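Molinate hydrolase (Gulosibacter molinativorax, PDB 4WGX) probably hydrolyses carbon–nitrogen bonds other than peptide bonds, as a metal-dependent member of the amidohydrolase family that is named for its action on molinate. Local coordinates at residues A[416-421]-A[432-437]; A[5-10]-A[26-31]; A[99-104]-A[447-452]; A[60-65]-A[390-395]; A[1-6]-A[439-444]. All coordinates share one frame; numbering follows the deposited sequence. Where two conformers were deposited one is given.

Contact 1. Residues A[416-421]-A[432-437]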
# COMPACT_ATOMS: atom_id res chain seq x y z
N VAL A 416 38.20 -26.05 -19.65
CA VAL A 416 39.42 -25.29 -19.43
C VAL A 416 39.21 -23.85 -19.81
O VAL A 416 38.45 -23.58 -20.73
CB VAL A 416 40.61 -25.86 -20.26
CG1 VAL A 416 41.87 -25.07 -20.01
CG2 VAL A 416 40.84 -27.33 -19.95
N VAL A 417 39.85 -22.93 -19.10
CA VAL A 417 39.94 -21.55 -19.56
C VAL A 417 41.38 -21.08 -19.56
O VAL A 417 42.20 -21.54 -18.78
CB VAL A 417 39.08 -20.57 -18.72
CG1 VAL A 417 37.62 -20.96 -18.75
CG2 VAL A 417 39.59 -20.47 -17.29
N VAL A 418 41.66 -20.16 -20.47
CA VAL A 418 42.98 -19.57 -20.58
C VAL A 418 42.91 -18.08 -20.28
O VAL A 418 42.07 -17.38 -20.83
CB VAL A 418 43.57 -19.79 -21.99
CG1 VAL A 418 44.92 -19.12 -22.13
CG2 VAL A 418 43.69 -21.27 -22.28
N LEU A 419 43.79 -17.61 -19.40
CA LEU A 419 43.86 -16.18 -19.06
C LEU A 419 45.15 -15.54 -19.56
O LEU A 419 46.21 -16.15 -19.54
CB LEU A 419 43.75 -15.97 -17.55
CG LEU A 419 42.70 -16.78 -16.79
CD1 LEU A 419 42.81 -16.51 -15.30
CD2 LEU A 419 41.33 -16.44 -17.28
N ASP A 420 45.05 -14.29 -20.01
CA ASP A 420 46.19 -13.53 -20.50
C ASP A 420 47.14 -13.08 -19.40
O ASP A 420 48.35 -13.01 -19.61
CB ASP A 420 45.72 -12.31 -21.29
CG ASP A 420 45.21 -12.67 -22.67
OD1 ASP A 420 45.24 -13.86 -23.04
OD2 ASP A 420 44.78 -11.74 -23.39
N GLN A 421 46.59 -12.77 -18.23
CA GLN A 421 47.41 -12.30 -17.11
C GLN A 421 47.22 -13.16 -15.87
O GLN A 421 46.33 -14.00 -15.81
CB GLN A 421 47.08 -10.85 -16.77
CG GLN A 421 47.56 -9.86 -17.81
CD GLN A 421 47.03 -8.46 -17.55
OE1 GLN A 421 47.42 -7.81 -16.58
NE2 GLN A 421 46.13 -8.00 -18.41
N THR A 432 40.56 -11.69 -17.50
CA THR A 432 41.34 -11.61 -18.74
C THR A 432 41.28 -12.89 -19.57
O THR A 432 42.29 -13.37 -20.07
CB THR A 432 42.82 -11.30 -18.45
OG1 THR A 432 43.40 -12.35 -17.68
CG2 THR A 432 42.95 -10.00 -17.69
N LEU A 433 40.07 -13.43 -19.72
CA LEU A 433 39.85 -14.61 -20.53
C LEU A 433 40.25 -14.40 -21.99
O LEU A 433 39.98 -13.34 -22.54
CB LEU A 433 38.38 -15.00 -20.49
CG LEU A 433 37.83 -15.71 -19.26
CD1 LEU A 433 36.33 -15.81 -19.43
CD2 LEU A 433 38.43 -17.09 -19.11
N SER A 434 40.87 -15.40 -22.61
CA SER A 434 41.13 -15.34 -24.04
C SER A 434 40.68 -16.62 -24.73
O SER A 434 40.42 -16.60 -25.93
CB SER A 434 42.60 -15.06 -24.31
OG SER A 434 43.42 -16.14 -23.92
N HIS A 435 40.60 -17.72 -23.99
CA HIS A 435 40.01 -18.95 -24.53
C HIS A 435 39.16 -19.63 -23.49
O HIS A 435 39.46 -19.60 -22.30
CB HIS A 435 41.09 -19.92 -25.03
CG HIS A 435 42.03 -19.32 -26.01
ND1 HIS A 435 41.90 -19.49 -27.37
CD2 HIS A 435 43.13 -18.54 -25.84
CE1 HIS A 435 42.87 -18.84 -27.99
NE2 HIS A 435 43.62 -18.25 -27.09
N VAL A 436 38.11 -20.29 -23.98
CA VAL A 436 37.17 -21.03 -23.17
C VAL A 436 36.92 -22.34 -23.86
O VAL A 436 36.59 -22.36 -25.04
CB VAL A 436 35.83 -20.26 -23.00
CG1 VAL A 436 34.76 -21.16 -22.42
CG2 VAL A 436 36.01 -19.04 -22.13
N VAL A 437 37.08 -23.44 -23.12
CA VAL A 437 36.85 -24.76 -23.66
C VAL A 437 35.93 -25.56 -22.76
O VAL A 437 36.14 -25.62 -21.56
CB VAL A 437 38.18 -25.55 -23.81
CG1 VAL A 437 37.92 -26.91 -24.41
CG2 VAL A 437 39.15 -24.77 -24.67
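V417 and L419 of strand 416-419 close over one methyl of L433, and this is where the two antiparallel strands pack most tightly. CD2 of L433 lies 3.6 Å from CB of V417 and 3.5 Å from CD2 of L419, the latter closer than ordinary methyl contact. L433 reaches them because its CG stands anti to the carbonyl carbon (chi1 -77°), which brings one branch back across the neighbouring strand. On the other face V418 and H435 lie side by side and point the same way, CB to CB 3.9 Å; valine, branched at CB, suits an extended strand, and CB and CD2 of H435 lie against it while ND1 bonds to E442. Paired backbone bonds hold V416 against V437, and the N-H of V418 meets O of H435 nearly straight at 171°. S434 and H435 together face V418, a classic beta bulge that shifts the register by one residue just before L419. Beyond the bulge the contact becomes polar and more open. N of D420 bonds to O of T432 at 2.9 Å, and N of Q421 takes OG1 of T432 at 3.3 Å, an oxygen also hydrogen-bonded to the backbone O of N429. The hydroxyl of S434 gives only a weak bond to OD1 of D420, whose stronger partner is the ammonium of K56. The side chain of Q421 merely crosses T432 at about a right angle. Strand 57-64 flanks strand 416-419 through V417 and L419, strand 441-442 pairs beyond V436, and strand 50-52 supplies I51 against H435 and V437.

Contact 2. Residues A[5-10]-A[26-31]; sequences IAIVGG and VFIEDG
I5, by its CG2 branch, and I7, by its CD1 end, meet CD1 of I28 on one face of an antiparallel pair of strands. CD1 of I28 touches both, 3.7 Å from CD1 of I7 and 4.0 Å from CG2 of I5. I5 and I28 run side by side in the same direction, whereas I7 slants across I28, so the single methyl of I28 serves both neighbours. V26 continues this face beside I7. Isoleucine and valine fit here because apolar side chains branched at CB suit a buried strand face and cover the backbone. On the reverse face the small A6 leaves room for an aromatic ring: its CB approaches CD1 of F27 at 3.7 Å, at the ring edge and near its plane. Two pairs of backbone bonds bind the strands, I5 with I28 and I7 with V26, and the N-H of I7 reaches O of V26 at 2.8 Å within the carbonyl plane. CA of A6 adds a C-H contact to that same oxygen. Outward, the F27 ring has OE2 of E29 at its edge, in plane, and that carboxylate oxygen is bonded to T34. Strand 32-36 pairs beyond strand 24-29 and strand 50-52 beyond strand 5-8, while V416 and V418 of strand 416-419 pack against I28 and I7.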
# COMPACT_ATOMS: atom_id res chain seq x y z
N ILE A 5 41.49 -31.54 -28.38
CA ILE A 5 42.25 -30.29 -28.42
C ILE A 5 43.45 -30.36 -27.48
O ILE A 5 43.50 -31.20 -26.58
CB ILE A 5 41.35 -29.08 -28.05
CG1 ILE A 5 42.00 -27.75 -28.44
CG2 ILE A 5 41.02 -29.09 -26.56
CD1 ILE A 5 41.01 -26.59 -28.47
N ALA A 6 44.41 -29.46 -27.69
CA ALA A 6 45.57 -29.36 -26.83
C ALA A 6 45.83 -27.92 -26.46
O ALA A 6 45.84 -27.04 -27.32
CB ALA A 6 46.81 -29.96 -27.50
N ILE A 7 46.04 -27.68 -25.17
CA ILE A 7 46.31 -26.36 -24.65
C ILE A 7 47.78 -26.37 -24.26
O ILE A 7 48.17 -27.08 -23.33
CB ILE A 7 45.38 -26.03 -23.47
CG1 ILE A 7 43.93 -26.08 -23.94
CG2 ILE A 7 45.67 -24.67 -22.90
CD1 ILE A 7 43.24 -27.36 -23.60
N VAL A 8 48.58 -25.60 -24.99
CA VAL A 8 50.02 -25.83 -25.07
C VAL A 8 50.88 -24.72 -24.48
O VAL A 8 50.86 -23.59 -24.94
CB VAL A 8 50.44 -26.03 -26.55
CG1 VAL A 8 51.96 -26.16 -26.69
CG2 VAL A 8 49.77 -27.27 -27.11
N GLY A 9 51.63 -25.07 -23.44
CA GLY A 9 52.75 -24.26 -23.00
C GLY A 9 52.42 -23.10 -22.09
O GLY A 9 53.13 -22.09 -22.08
N GLY A 10 51.37 -23.25 -21.29
CA GLY A 10 50.95 -22.21 -20.37
C GLY A 10 51.23 -22.59 -18.93
O GLY A 10 51.48 -23.75 -18.63
N VAL A 26 48.08 -29.45 -21.70
CA VAL A 26 46.90 -30.24 -21.40
C VAL A 26 46.36 -30.80 -22.69
O VAL A 26 46.14 -30.06 -23.65
CB VAL A 26 45.81 -29.40 -20.71
CG1 VAL A 26 44.65 -30.27 -20.29
CG2 VAL A 26 46.37 -28.67 -19.52
N PHE A 27 46.14 -32.11 -22.71
CA PHE A 27 45.68 -32.79 -23.89
C PHE A 27 44.36 -33.46 -23.58
O PHE A 27 44.29 -34.31 -22.66
CB PHE A 27 46.71 -33.82 -24.38
CG PHE A 27 46.41 -34.39 -25.73
CD1 PHE A 27 46.60 -33.64 -26.87
CD2 PHE A 27 45.94 -35.67 -25.85
CE1 PHE A 27 46.32 -34.17 -28.11
CE2 PHE A 27 45.66 -36.20 -27.08
CZ PHE A 27 45.85 -35.45 -28.21
N ILE A 28 43.36 -33.06 -24.36
CA ILE A 28 42.00 -33.54 -24.24
C ILE A 28 41.60 -34.30 -25.49
O ILE A 28 41.77 -33.77 -26.60
CB ILE A 28 41.01 -32.37 -24.02
CG1 ILE A 28 41.29 -31.68 -22.69
CG2 ILE A 28 39.57 -32.85 -24.07
CD1 ILE A 28 41.00 -30.20 -22.69
N GLU A 29 41.07 -35.50 -25.31
CA GLU A 29 40.57 -36.35 -26.38
C GLU A 29 39.15 -36.76 -26.14
O GLU A 29 38.86 -37.35 -25.11
CB GLU A 29 41.38 -37.64 -26.51
CG GLU A 29 42.73 -37.51 -27.12
CD GLU A 29 43.47 -38.83 -27.10
OE1 GLU A 29 43.04 -39.76 -27.82
OE2 GLU A 29 44.47 -38.95 -26.36
N ASP A 30 38.27 -36.48 -27.09
CA ASP A 30 36.88 -36.92 -27.01
C ASP A 30 36.23 -36.48 -25.70
O ASP A 30 35.51 -37.25 -25.08
CB ASP A 30 36.80 -38.44 -27.15
CG ASP A 30 37.30 -38.93 -28.50
OD1 ASP A 30 37.58 -38.08 -29.38
OD2 ASP A 30 37.40 -40.16 -28.69
N GLY A 31 36.51 -35.24 -25.29
CA GLY A 31 35.86 -34.64 -24.14
C GLY A 31 36.66 -34.74 -22.86
O GLY A 31 36.50 -33.92 -21.96

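Contact 3. Residues A[99-104]-A[447-452]; sequences AQIALR and GLPLSP
R104 brings the edge of its guanidinium to the carbonyl of L448, while CG1 of I101, from the preceding helical turn, lies 4.0 Å above one face, offset toward the rim. NH1 bonds to O of L448 at 2.8 Å, with the oxygen 21° out of the guanidinium plane and the N-H...O angle bent to 141°. The chain leaves the helix with CG opposite the backbone N (chi1 175°) and then bends at chi3, which brings NH1 to the L448 carbonyl; CD of P449 lies 3.4 Å from NH1. The second flat group is the amide of Q100, reached by an extended chain. Its OE1 accepts N of L450 at 2.9 Å, almost straight, with the donor tilted from the amide plane. A water also donates to OE1 and accepts from N of S451, so this oxygen holds N of L450 directly and reaches N of S451 through the water, and NE2 is held by O of E133. The peptide before P449 is cis. Between the polar grips L448 lies against the helix, with CD1 4.0 Å from CG of L103 and 3.5 Å from O of Q100. A leucine in place of R104 would probably leave the L448 carbonyl without this donor and P449 without its neighbour NH1, loosening this end of the loop. The chemistry is that of a mixed polar and apolar attachment: two helix side chains bind backbone groups of the irregular segment 447-452, while L448 packs on the helix.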
# COMPACT_ATOMS: atom_id res chain seq x y z
N ALA A 99 22.51 -19.52 -19.26
CA ALA A 99 23.63 -20.46 -19.30
C ALA A 99 24.73 -20.01 -20.26
O ALA A 99 25.92 -20.12 -19.96
CB ALA A 99 23.15 -21.84 -19.66
N GLN A 100 24.34 -19.51 -21.43
CA GLN A 100 25.32 -19.01 -22.40
C GLN A 100 26.06 -17.79 -21.86
O GLN A 100 27.27 -17.63 -22.05
CB GLN A 100 24.64 -18.70 -23.73
CG GLN A 100 24.20 -19.97 -24.43
CD GLN A 100 23.26 -19.72 -25.59
OE1 GLN A 100 23.24 -18.65 -26.18
NE2 GLN A 100 22.46 -20.73 -25.91
N ILE A 101 25.34 -16.91 -21.19
CA ILE A 101 25.97 -15.75 -20.58
C ILE A 101 26.94 -16.17 -19.48
O ILE A 101 28.00 -15.57 -19.32
CB ILE A 101 24.90 -14.79 -20.05
CG1 ILE A 101 24.30 -14.04 -21.24
CG2 ILE A 101 25.48 -13.78 -19.05
CD1 ILE A 101 22.98 -13.41 -20.97
N ALA A 102 26.59 -17.19 -18.71
CA ALA A 102 27.55 -17.74 -17.77
C ALA A 102 28.78 -18.28 -18.49
O ALA A 102 29.91 -17.99 -18.09
CB ALA A 102 26.92 -18.82 -16.92
N LEU A 103 28.57 -19.08 -19.54
CA LEU A 103 29.69 -19.61 -20.33
C LEU A 103 30.59 -18.50 -20.89
O LEU A 103 31.80 -18.65 -20.94
CB LEU A 103 29.16 -20.48 -21.46
CG LEU A 103 30.13 -21.29 -22.33
CD1 LEU A 103 31.09 -22.13 -21.51
CD2 LEU A 103 29.30 -22.18 -23.21
N ARG A 104 30.01 -17.39 -21.30
CA ARG A 104 30.79 -16.26 -21.79
C ARG A 104 31.80 -15.72 -20.76
O ARG A 104 32.78 -15.08 -21.14
CB ARG A 104 29.86 -15.14 -22.25
CG ARG A 104 30.56 -13.86 -22.66
CD ARG A 104 29.58 -12.87 -23.27
NE ARG A 104 28.79 -12.20 -22.25
CZ ARG A 104 27.64 -11.57 -22.47
NH1 ARG A 104 27.12 -11.52 -23.68
NH2 ARG A 104 27.00 -11.00 -21.46
N GLY A 447 30.84 -14.32 -28.82
CA GLY A 447 29.62 -14.26 -29.61
C GLY A 447 28.43 -14.89 -28.90
O GLY A 447 27.46 -15.29 -29.54
N LEU A 448 28.51 -14.99 -27.58
CA LEU A 448 27.40 -15.46 -26.78
C LEU A 448 26.68 -14.28 -26.15
O LEU A 448 27.30 -13.26 -25.88
CB LEU A 448 27.88 -16.42 -25.70
CG LEU A 448 28.45 -17.76 -26.15
CD1 LEU A 448 29.08 -18.47 -24.97
CD2 LEU A 448 27.38 -18.62 -26.78
N PRO A 449 25.36 -14.39 -25.91
CA PRO A 449 24.47 -15.51 -26.24
C PRO A 449 24.17 -15.57 -27.72
O PRO A 449 24.22 -14.55 -28.39
CB PRO A 449 23.21 -15.21 -25.44
CG PRO A 449 23.19 -13.74 -25.34
CD PRO A 449 24.62 -13.31 -25.24
N LEU A 450 23.84 -16.75 -28.22
CA LEU A 450 23.63 -16.96 -29.65
C LEU A 450 22.40 -16.23 -30.18
O LEU A 450 22.41 -15.71 -31.29
CB LEU A 450 23.48 -18.44 -29.94
CG LEU A 450 24.70 -19.30 -29.64
CD1 LEU A 450 24.42 -20.73 -30.01
CD2 LEU A 450 25.93 -18.79 -30.36
N SER A 451 21.35 -16.22 -29.37
CA SER A 451 20.06 -15.76 -29.82
C SER A 451 19.41 -14.92 -28.71
O SER A 451 18.57 -15.41 -27.95
CB SER A 451 19.20 -16.96 -30.19
OG SER A 451 18.07 -16.59 -30.93
N PRO A 452 19.83 -13.65 -28.60
CA PRO A 452 19.38 -12.76 -27.53
C PRO A 452 17.87 -12.72 -27.41
O PRO A 452 17.15 -12.63 -28.39
CB PRO A 452 19.94 -11.41 -27.93
CG PRO A 452 21.17 -11.75 -28.66
CD PRO A 452 20.85 -12.99 -29.44
O HOH W 1 20.62 -17.74 -26.77

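Contact 4. Residues A[60-65]-A[390-395]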
# COMPACT_ATOMS: atom_id res chain seq x y z
N PRO A 60 41.06 -24.62 -14.71
CA PRO A 60 39.89 -25.42 -15.07
C PRO A 60 38.72 -24.52 -15.45
O PRO A 60 38.75 -23.32 -15.19
CB PRO A 60 39.59 -26.22 -13.80
CG PRO A 60 40.60 -25.81 -12.78
CD PRO A 60 41.25 -24.56 -13.26
N GLY A 61 37.71 -25.10 -16.07
CA GLY A 61 36.51 -24.35 -16.38
C GLY A 61 35.91 -23.89 -15.07
O GLY A 61 35.88 -24.64 -14.10
N LEU A 62 35.44 -22.65 -15.04
CA LEU A 62 34.93 -22.05 -13.82
C LEU A 62 33.59 -22.65 -13.45
O LEU A 62 32.84 -23.10 -14.31
CB LEU A 62 34.86 -20.54 -13.98
CG LEU A 62 36.22 -19.94 -14.34
CD1 LEU A 62 36.16 -18.44 -14.46
CD2 LEU A 62 37.29 -20.33 -13.34
N VAL A 63 33.31 -22.67 -12.15
CA VAL A 63 32.13 -23.33 -11.60
C VAL A 63 31.43 -22.38 -10.64
O VAL A 63 32.06 -21.83 -9.73
CB VAL A 63 32.53 -24.64 -10.88
CG1 VAL A 63 31.31 -25.37 -10.41
CG2 VAL A 63 33.35 -25.53 -11.81
N ASN A 64 30.13 -22.17 -10.84
CA ASN A 64 29.33 -21.31 -9.97
C ASN A 64 28.37 -22.17 -9.18
O ASN A 64 27.49 -22.80 -9.75
CB ASN A 64 28.57 -20.26 -10.77
CG ASN A 64 28.02 -19.14 -9.90
OD1 ASN A 64 27.51 -19.37 -8.81
ND2 ASN A 64 28.14 -17.92 -10.39
N GLY A 65 28.53 -22.15 -7.86
CA GLY A 65 27.75 -22.99 -6.97
C GLY A 65 26.33 -22.53 -6.67
O GLY A 65 25.60 -23.23 -5.96
N ALA A 390 37.69 -21.92 -4.65
CA ALA A 390 36.29 -21.72 -4.33
C ALA A 390 35.38 -21.68 -5.56
O ALA A 390 34.24 -22.10 -5.49
CB ALA A 390 36.12 -20.44 -3.54
N GLY A 391 35.88 -21.14 -6.67
CA GLY A 391 35.10 -21.06 -7.90
C GLY A 391 35.43 -22.16 -8.91
O GLY A 391 35.28 -21.98 -10.11
N THR A 392 35.84 -23.32 -8.42
CA THR A 392 36.42 -24.31 -9.32
C THR A 392 36.30 -25.73 -8.71
O THR A 392 35.37 -26.46 -9.07
CB THR A 392 37.88 -23.83 -9.70
OG1 THR A 392 38.05 -23.88 -11.12
CG2 THR A 392 39.00 -24.54 -9.02
N ALA A 393 37.13 -26.12 -7.76
CA ALA A 393 37.10 -27.47 -7.20
C ALA A 393 36.03 -27.61 -6.13
O ALA A 393 35.31 -28.60 -6.07
CB ALA A 393 38.45 -27.83 -6.61
N ASN A 394 35.95 -26.60 -5.27
CA ASN A 394 35.14 -26.67 -4.06
C ASN A 394 33.65 -26.92 -4.34
O ASN A 394 33.05 -27.78 -3.70
CB ASN A 394 35.35 -25.39 -3.26
CG ASN A 394 36.80 -25.23 -2.84
OD1 ASN A 394 37.64 -26.03 -3.23
ND2 ASN A 394 37.09 -24.20 -2.06
N PRO A 395 33.06 -26.19 -5.29
CA PRO A 395 31.67 -26.51 -5.60
C PRO A 395 31.52 -27.90 -6.20
O PRO A 395 30.56 -28.59 -5.89
CB PRO A 395 31.26 -25.43 -6.61
CG PRO A 395 32.46 -24.63 -6.89
CD PRO A 395 33.48 -24.90 -5.87
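Strand 57-64 lies in the sheet of the amidohydrolase barrel, and its buried end is met by the link between helices 384-390 and 393-398. V63 carries the contact. Its N-H bonds to O of G391 at 2.9 Å, approaching from above the carbonyl plane, 42° out of it, so the bond does not use a lone-pair direction. G391 is the first residue to leave the helical conformation, a place that glycine suits; CA of L62 lies 3.7 Å from that same oxygen. The two methyls of V63 divide the work. CG1, placed anti to the backbone N (chi1 -176°), touches CG of P395 at 3.8 Å, the side chains crossing at a slant. CG2 meets O of T392 at 3.5 Å. Proline suits the first turn of helix 393-398, where a missing N-H costs nothing, and its ring offers a rigid apolar surface to the valine. An alanine at V63 is likely to open a gap beside P395 and T392 and leave the proline ring less firmly packed, though the backbone bond could persist. Nearer the start of the segment, P60 CG comes within 3.6 Å of OG1 of T392, the side chains at about a right angle; this hydroxyl is buried and has no hydrogen-bonding partner in the model. G65 lets the strand end pass close to P395, and its carbonyl is bonded to the hydroxyl of Y399. Strand 57-64 has 107-112 and, by the G65 bond to L339, 337-339 at its sides, consistent with a TIM-barrel wall with helical segments packed outside.

Contact 5. Residues A[1-6]-A[439-444]; sequences MGETIA and EGREID
E3 lies obliquely over the aliphatic part of R441, with the carboxylate and guanidinium planes 62° apart. The carboxylate meets the arginine's methylenes rather than its charged end: OE2 of E3 is 3.6 Å from CD of R441, but 4.7 Å from NE, so opposite charges are near without touching. The guanidinium is led away by the bend at chi3 (62°), and its NH1 makes a salt bridge with E133. The attraction between the two is therefore probably a weak, longer-range one. I5, where strand 5-8 begins, sets CG2 3.5 Å from O of G440; its CD1 reaches toward CB of E442, whose own carboxylate is bonded to H435. The backbone gives one clear bond across, from N of E3 to O of E439 at 3.1 Å, nearly straight at 168°. CA of G2 adds a C-H contact to the same oxygen. E439 itself turns its carboxylate to R136. G440 has a positive phi, and a CB there would collide with O of E3, so a glycine is called for at this turn. E439 and G440, both with positive phi, lie between strands 433-438 and 441-442, consistent with a type I' beta turn. The chain's first residues thus lie against the turn of the hairpin formed by strands 433-438 and 441-442, joining the N-terminal sheet to the C-terminal strands.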
# COMPACT_ATOMS: atom_id res chain seq x y z
N MET A 1 29.17 -35.81 -27.28
CA MET A 1 29.40 -34.33 -27.32
C MET A 1 30.87 -33.93 -27.13
O MET A 1 31.18 -32.75 -27.23
CB MET A 1 28.55 -33.65 -26.23
CG MET A 1 27.46 -32.68 -26.72
SD MET A 1 26.70 -33.05 -28.32
CE MET A 1 27.67 -31.99 -29.40
N GLY A 2 31.79 -34.87 -26.89
CA GLY A 2 33.16 -34.42 -26.70
C GLY A 2 33.98 -34.25 -27.97
O GLY A 2 33.73 -34.91 -28.97
N GLU A 3 34.99 -33.38 -27.90
CA GLU A 3 35.91 -33.16 -29.01
C GLU A 3 37.36 -33.21 -28.49
O GLU A 3 37.59 -33.54 -27.33
CB GLU A 3 35.60 -31.82 -29.69
CG GLU A 3 34.17 -31.72 -30.23
CD GLU A 3 33.96 -30.50 -31.11
OE1 GLU A 3 34.94 -29.77 -31.36
OE2 GLU A 3 32.81 -30.27 -31.55
N THR A 4 38.32 -32.88 -29.36
CA THR A 4 39.74 -33.07 -29.05
C THR A 4 40.54 -31.80 -29.27
O THR A 4 40.32 -31.07 -30.23
CB THR A 4 40.32 -34.22 -29.91
OG1 THR A 4 39.72 -35.46 -29.54
CG2 THR A 4 41.83 -34.34 -29.74
N ILE A 5 41.49 -31.54 -28.38
CA ILE A 5 42.25 -30.29 -28.42
C ILE A 5 43.45 -30.36 -27.48
O ILE A 5 43.50 -31.20 -26.58
CB ILE A 5 41.35 -29.08 -28.05
CG1 ILE A 5 42.00 -27.75 -28.44
CG2 ILE A 5 41.02 -29.09 -26.56
CD1 ILE A 5 41.01 -26.59 -28.47
N ALA A 6 44.41 -29.46 -27.69
CA ALA A 6 45.57 -29.36 -26.83
C ALA A 6 45.83 -27.92 -26.46
O ALA A 6 45.84 -27.04 -27.32
CB ALA A 6 46.81 -29.96 -27.50
N GLU A 439 34.40 -29.50 -22.64
CA GLU A 439 34.48 -30.88 -23.12
C GLU A 439 35.30 -30.97 -24.41
O GLU A 439 34.94 -31.67 -25.35
CB GLU A 439 33.07 -31.45 -23.30
CG GLU A 439 32.59 -32.21 -22.08
CD GLU A 439 31.18 -32.74 -22.22
OE1 GLU A 439 31.02 -33.82 -22.79
OE2 GLU A 439 30.24 -32.08 -21.73
N GLY A 440 36.41 -30.24 -24.42
CA GLY A 440 37.37 -30.30 -25.51
C GLY A 440 37.00 -29.48 -26.73
O GLY A 440 37.76 -29.42 -27.69
N ARG A 441 35.83 -28.85 -26.69
CA ARG A 441 35.35 -28.00 -27.77
C ARG A 441 35.61 -26.53 -27.43
O ARG A 441 35.15 -26.06 -26.40
CB ARG A 441 33.86 -28.23 -28.01
CG ARG A 441 33.21 -27.22 -28.95
CD ARG A 441 31.79 -27.62 -29.30
NE ARG A 441 30.90 -27.68 -28.14
CZ ARG A 441 30.19 -26.66 -27.67
NH1 ARG A 441 30.26 -25.46 -28.24
NH2 ARG A 441 29.41 -26.83 -26.61
N GLU A 442 36.34 -25.82 -28.28
CA GLU A 442 36.59 -24.41 -28.00
C GLU A 442 35.34 -23.62 -28.34
O GLU A 442 34.66 -23.90 -29.33
CB GLU A 442 37.80 -23.88 -28.76
CG GLU A 442 38.05 -22.41 -28.50
CD GLU A 442 39.40 -21.93 -28.97
OE1 GLU A 442 40.05 -22.64 -29.78
OE2 GLU A 442 39.81 -20.84 -28.53
N ILE A 443 35.06 -22.62 -27.51
CA ILE A 443 33.81 -21.86 -27.57
C ILE A 443 34.09 -20.47 -28.11
O ILE A 443 35.00 -19.81 -27.64
CB ILE A 443 33.18 -21.71 -26.15
CG1 ILE A 443 32.95 -23.08 -25.49
CG2 ILE A 443 31.88 -20.92 -26.19
CD1 ILE A 443 32.06 -24.01 -26.26
N ASP A 444 33.31 -20.02 -29.10
CA ASP A 444 33.36 -18.63 -29.51
C ASP A 444 32.61 -17.82 -28.46
O ASP A 444 31.43 -17.49 -28.63
CB ASP A 444 32.75 -18.42 -30.90
CG ASP A 444 32.82 -16.97 -31.36
OD1 ASP A 444 33.52 -16.16 -30.72
OD2 ASP A 444 32.16 -16.63 -32.36

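In the fold
Contacts 2, 5 and 1 sit together on one side of the chain's centre. Contacts 2 and 5 are about 9 Å apart between centres and share I5 and A6 on strand 5-8; contact 1 lies about 13 to 14 Å from both, packing against contact 2 and pairing with strand 441-442 of contact 5. Contact 4 reaches the same sheet as contact 1 through strand 57-64, next to 416-419. Contact 3, about 16 Å from contact 1, packs against it and contact 5. Along the chain contact 2 closes first, contact 4 and then contact 1 follow inside the loop closed by contact 5, and contact 3 crosses contacts 4 and 5. The N-terminal sheet thus packs on strands 416-419, 433-438 and 441-442, while the C-terminal loop packs on helix 91-104.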